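Local coordinates for protein elastase inhibitor AFUEI (Aspergillus fumigatus Af293, PDB 3W0D) that inhibits serine elastases, acting non-competitively with nanomolar affinity on the fungus's own elastase and also inhibiting human leukocyte elastase, at residues R35-G40 with R51-V56. Residues are numbered along the deposited sequence; the frame is centred on the assembly and turned at random.
Sequences RVLHPG and RLNIQV
Arg35 and Asn53 are paired across the parallel strands of a potato inhibitor I (CI-2)-like fold, in which residues between the two strands form the long loop characteristic of the clan. The parallel assignment rests on a 25° angle between strand axes and on alternating backbone bonds, among them Arg35 N to Leu52 O and Ile54 N to Arg35 O. On the face shared by Arg35, Leu37, Asn53 and Gln55, Asn53 OD1 accepts a hydrogen bond from Arg35 NE at 2.7 Å, close to the guanidinium plane, and a weak second bond from Arg35 NH2 at 3.1 Å. Both arginines extend with CG anti to the backbone N and bend at chi3, which lays their guanidiniums flat together, centres 3.2 Å apart and planes 24° apart. The C-terminal carboxylate of Ala68, salt-bridged to Arg51 and at weak long range from Arg35, probably offsets this like-charge stack; it also accepts a hydrogen bond from Asn53 ND2. Farther along, Leu37 CD1 packs on Asn53 CB at 3.8 Å. Gln55, bent at chi2 (67°), crosses Leu37 at about a right angle; its NE2 bonds within its own strand to Val56 O, while Gln55 OE1 lies 3.8 Å from Leu37 CB.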
ATOM      1  N   ARG A  35      -0.628   6.924   9.319  1.00 19.93           N
ATOM      2  CA  ARG A  35      -0.893   7.868   8.238  1.00 18.72           C
ATOM      3  C   ARG A  35      -2.232   7.610   7.580  1.00 18.44           C
ATOM      4  O   ARG A  35      -2.469   6.542   7.030  1.00 15.93           O
ATOM      5  CB  ARG A  35       0.200   7.829   7.165  1.00 19.89           C
ATOM      6  CG  ARG A  35      -0.078   8.810   6.046  1.00 22.26           C
ATOM      7  CD  ARG A  35       1.152   9.069   5.184  1.00 23.45           C
ATOM      8  NE  ARG A  35       1.689   7.828   4.637  1.00 25.50           N
ATOM      9  CZ  ARG A  35       2.711   7.766   3.794  1.00 24.04           C
ATOM     10  NH1 ARG A  35       3.309   8.877   3.397  1.00 24.73           N
ATOM     11  NH2 ARG A  35       3.133   6.592   3.349  1.00 23.71           N
ATOM     12  N   VAL A  36      -3.114   8.595   7.671  1.00 17.25           N
ATOM     13  CA  VAL A  36      -4.428   8.484   7.075  1.00 17.58           C
ATOM     14  C   VAL A  36      -4.334   9.126   5.683  1.00 18.28           C
ATOM     15  O   VAL A  36      -4.017  10.311   5.552  1.00 16.89           O
ATOM     16  CB  VAL A  36      -5.474   9.220   7.939  1.00 17.15           C
ATOM     17  CG1 VAL A  36      -6.858   8.941   7.416  1.00 14.81           C
ATOM     18  CG2 VAL A  36      -5.353   8.770   9.398  1.00 17.85           C
ATOM     19  N   LEU A  37      -4.594   8.333   4.648  1.00 18.64           N
ATOM     20  CA  LEU A  37      -4.525   8.814   3.269  1.00 21.27           C
ATOM     21  C   LEU A  37      -5.881   9.273   2.757  1.00 21.45           C
ATOM     22  O   LEU A  37      -6.876   8.559   2.889  1.00 22.52           O
ATOM     23  CB  LEU A  37      -3.997   7.707   2.356  1.00 20.72           C
ATOM     24  CG  LEU A  37      -2.546   7.294   2.593  1.00 21.75           C
ATOM     25  CD1 LEU A  37      -2.247   5.939   1.955  1.00 20.94           C
ATOM     26  CD2 LEU A  37      -1.645   8.377   2.023  1.00 22.37           C
ATOM     27  N   HIS A  38      -5.916  10.459   2.164  1.00 21.94           N
ATOM     28  CA  HIS A  38      -7.160  10.993   1.630  1.00 21.12           C
ATOM     29  C   HIS A  38      -7.017  11.321   0.156  1.00 20.65           C
ATOM     30  O   HIS A  38      -5.915  11.552  -0.334  1.00 19.57           O
ATOM     31  CB  HIS A  38      -7.556  12.300   2.320  1.00 22.65           C
ATOM     32  CG  HIS A  38      -7.574  12.234   3.809  1.00 22.80           C
ATOM     33  ND1 HIS A  38      -6.440  12.398   4.577  1.00 24.18           N
ATOM     34  CD2 HIS A  38      -8.598  12.067   4.678  1.00 24.39           C
ATOM     35  CE1 HIS A  38      -6.767  12.338   5.855  1.00 25.19           C
ATOM     36  NE2 HIS A  38      -8.071  12.139   5.944  1.00 25.21           N
ATOM     37  N   PRO A  39      -8.143  11.336  -0.570  1.00 20.42           N
ATOM     38  CA  PRO A  39      -8.199  11.650  -1.999  1.00 20.89           C
ATOM     39  C   PRO A  39      -7.631  13.053  -2.201  1.00 21.90           C
ATOM     40  O   PRO A  39      -8.016  13.981  -1.494  1.00 20.65           O
ATOM     41  CB  PRO A  39      -9.700  11.580  -2.324  1.00 21.71           C
ATOM     42  CG  PRO A  39     -10.396  11.150  -1.020  1.00 20.53           C
ATOM     43  CD  PRO A  39      -9.336  10.581  -0.154  1.00 21.86           C
ATOM     44  N   GLY A  40      -6.706  13.196  -3.149  1.00 23.54           N
ATOM     45  CA  GLY A  40      -6.107  14.496  -3.407  1.00 24.08           C
ATOM     46  C   GLY A  40      -4.822  14.795  -2.639  1.00 25.10           C
ATOM     47  O   GLY A  40      -4.081  15.698  -3.011  1.00 25.30           O
ATOM     48  N   ARG A  51       5.203   1.877   9.027  1.00 17.99           N
ATOM     49  CA  ARG A  51       4.137   2.872   9.031  1.00 16.61           C
ATOM     50  C   ARG A  51       2.821   2.310   8.531  1.00 17.52           C
ATOM     51  O   ARG A  51       2.748   1.761   7.431  1.00 19.84           O
ATOM     52  CB  ARG A  51       4.537   4.076   8.173  1.00 16.05           C
ATOM     53  CG  ARG A  51       3.399   5.056   7.889  1.00 17.86           C
ATOM     54  CD  ARG A  51       3.921   6.332   7.257  1.00 16.97           C
ATOM     55  NE  ARG A  51       4.607   6.045   6.006  1.00 17.26           N
ATOM     56  CZ  ARG A  51       5.405   6.892   5.367  1.00 18.92           C
ATOM     57  NH1 ARG A  51       5.635   8.108   5.855  1.00 20.01           N
ATOM     58  NH2 ARG A  51       5.983   6.512   4.236  1.00 18.26           N
ATOM     59  N   LEU A  52       1.776   2.452   9.339  1.00 16.88           N
ATOM     60  CA  LEU A  52       0.455   1.968   8.960  1.00 18.04           C
ATOM     61  C   LEU A  52      -0.293   3.077   8.230  1.00 18.25           C
ATOM     62  O   LEU A  52      -0.357   4.210   8.721  1.00 17.14           O
ATOM     63  CB  LEU A  52      -0.347   1.551  10.200  1.00 17.95           C
ATOM     64  CG  LEU A  52      -1.790   1.066   9.985  1.00 16.79           C
ATOM     65  CD1 LEU A  52      -1.782  -0.370   9.519  1.00 16.11           C
ATOM     66  CD2 LEU A  52      -2.571   1.167  11.280  1.00 16.63           C
ATOM     67  N   ASN A  53      -0.838   2.742   7.060  1.00 18.34           N
ATOM     68  CA  ASN A  53      -1.605   3.677   6.231  1.00 17.74           C
ATOM     69  C   ASN A  53      -3.054   3.234   6.163  1.00 17.11           C
ATOM     70  O   ASN A  53      -3.345   2.072   5.857  1.00 16.27           O
ATOM     71  CB  ASN A  53      -1.066   3.718   4.799  1.00 17.00           C
ATOM     72  CG  ASN A  53       0.357   4.167   4.733  1.00 17.41           C
ATOM     73  OD1 ASN A  53       0.646   5.365   4.740  1.00 18.63           O
ATOM     74  ND2 ASN A  53       1.272   3.207   4.684  1.00 15.52           N
ATOM     75  N   ILE A  54      -3.959   4.158   6.445  1.00 16.56           N
ATOM     76  CA  ILE A  54      -5.380   3.858   6.385  1.00 16.40           C
ATOM     77  C   ILE A  54      -5.940   4.672   5.228  1.00 16.78           C
ATOM     78  O   ILE A  54      -5.930   5.898   5.279  1.00 17.61           O
ATOM     79  CB  ILE A  54      -6.124   4.293   7.670  1.00 17.01           C
ATOM     80  CG1 ILE A  54      -5.500   3.652   8.919  1.00 16.69           C
ATOM     81  CG2 ILE A  54      -7.587   3.925   7.543  1.00 15.21           C
ATOM     82  CD1 ILE A  54      -5.577   2.147   8.950  1.00 18.81           C
ATOM     83  N   GLN A  55      -6.404   3.999   4.182  1.00 16.88           N
ATOM     84  CA  GLN A  55      -6.963   4.690   3.032  1.00 17.14           C
ATOM     85  C   GLN A  55      -8.429   4.990   3.318  1.00 18.41           C
ATOM     86  O   GLN A  55      -9.210   4.095   3.627  1.00 18.95           O
ATOM     87  CB  GLN A  55      -6.835   3.826   1.777  1.00 18.09           C
ATOM     88  CG  GLN A  55      -7.400   4.463   0.509  1.00 17.36           C
ATOM     89  CD  GLN A  55      -6.624   5.675   0.039  1.00 18.05           C
ATOM     90  OE1 GLN A  55      -5.464   5.569  -0.380  1.00 15.81           O
ATOM     91  NE2 GLN A  55      -7.260   6.847   0.113  1.00 18.65           N
ATOM     92  N   VAL A  56      -8.790   6.264   3.226  1.00 19.09           N
ATOM     93  CA  VAL A  56     -10.152   6.714   3.480  1.00 18.23           C
ATOM     94  C   VAL A  56     -10.716   7.337   2.204  1.00 19.25           C
ATOM     95  O   VAL A  56      -9.961   7.917   1.424  1.00 20.32           O
ATOM     96  CB  VAL A  56     -10.127   7.749   4.622  1.00 17.92           C
ATOM     97  CG1 VAL A  56     -10.796   9.030   4.200  1.00 17.47           C
ATOM     98  CG2 VAL A  56     -10.776   7.165   5.853  1.00 17.36           C
TER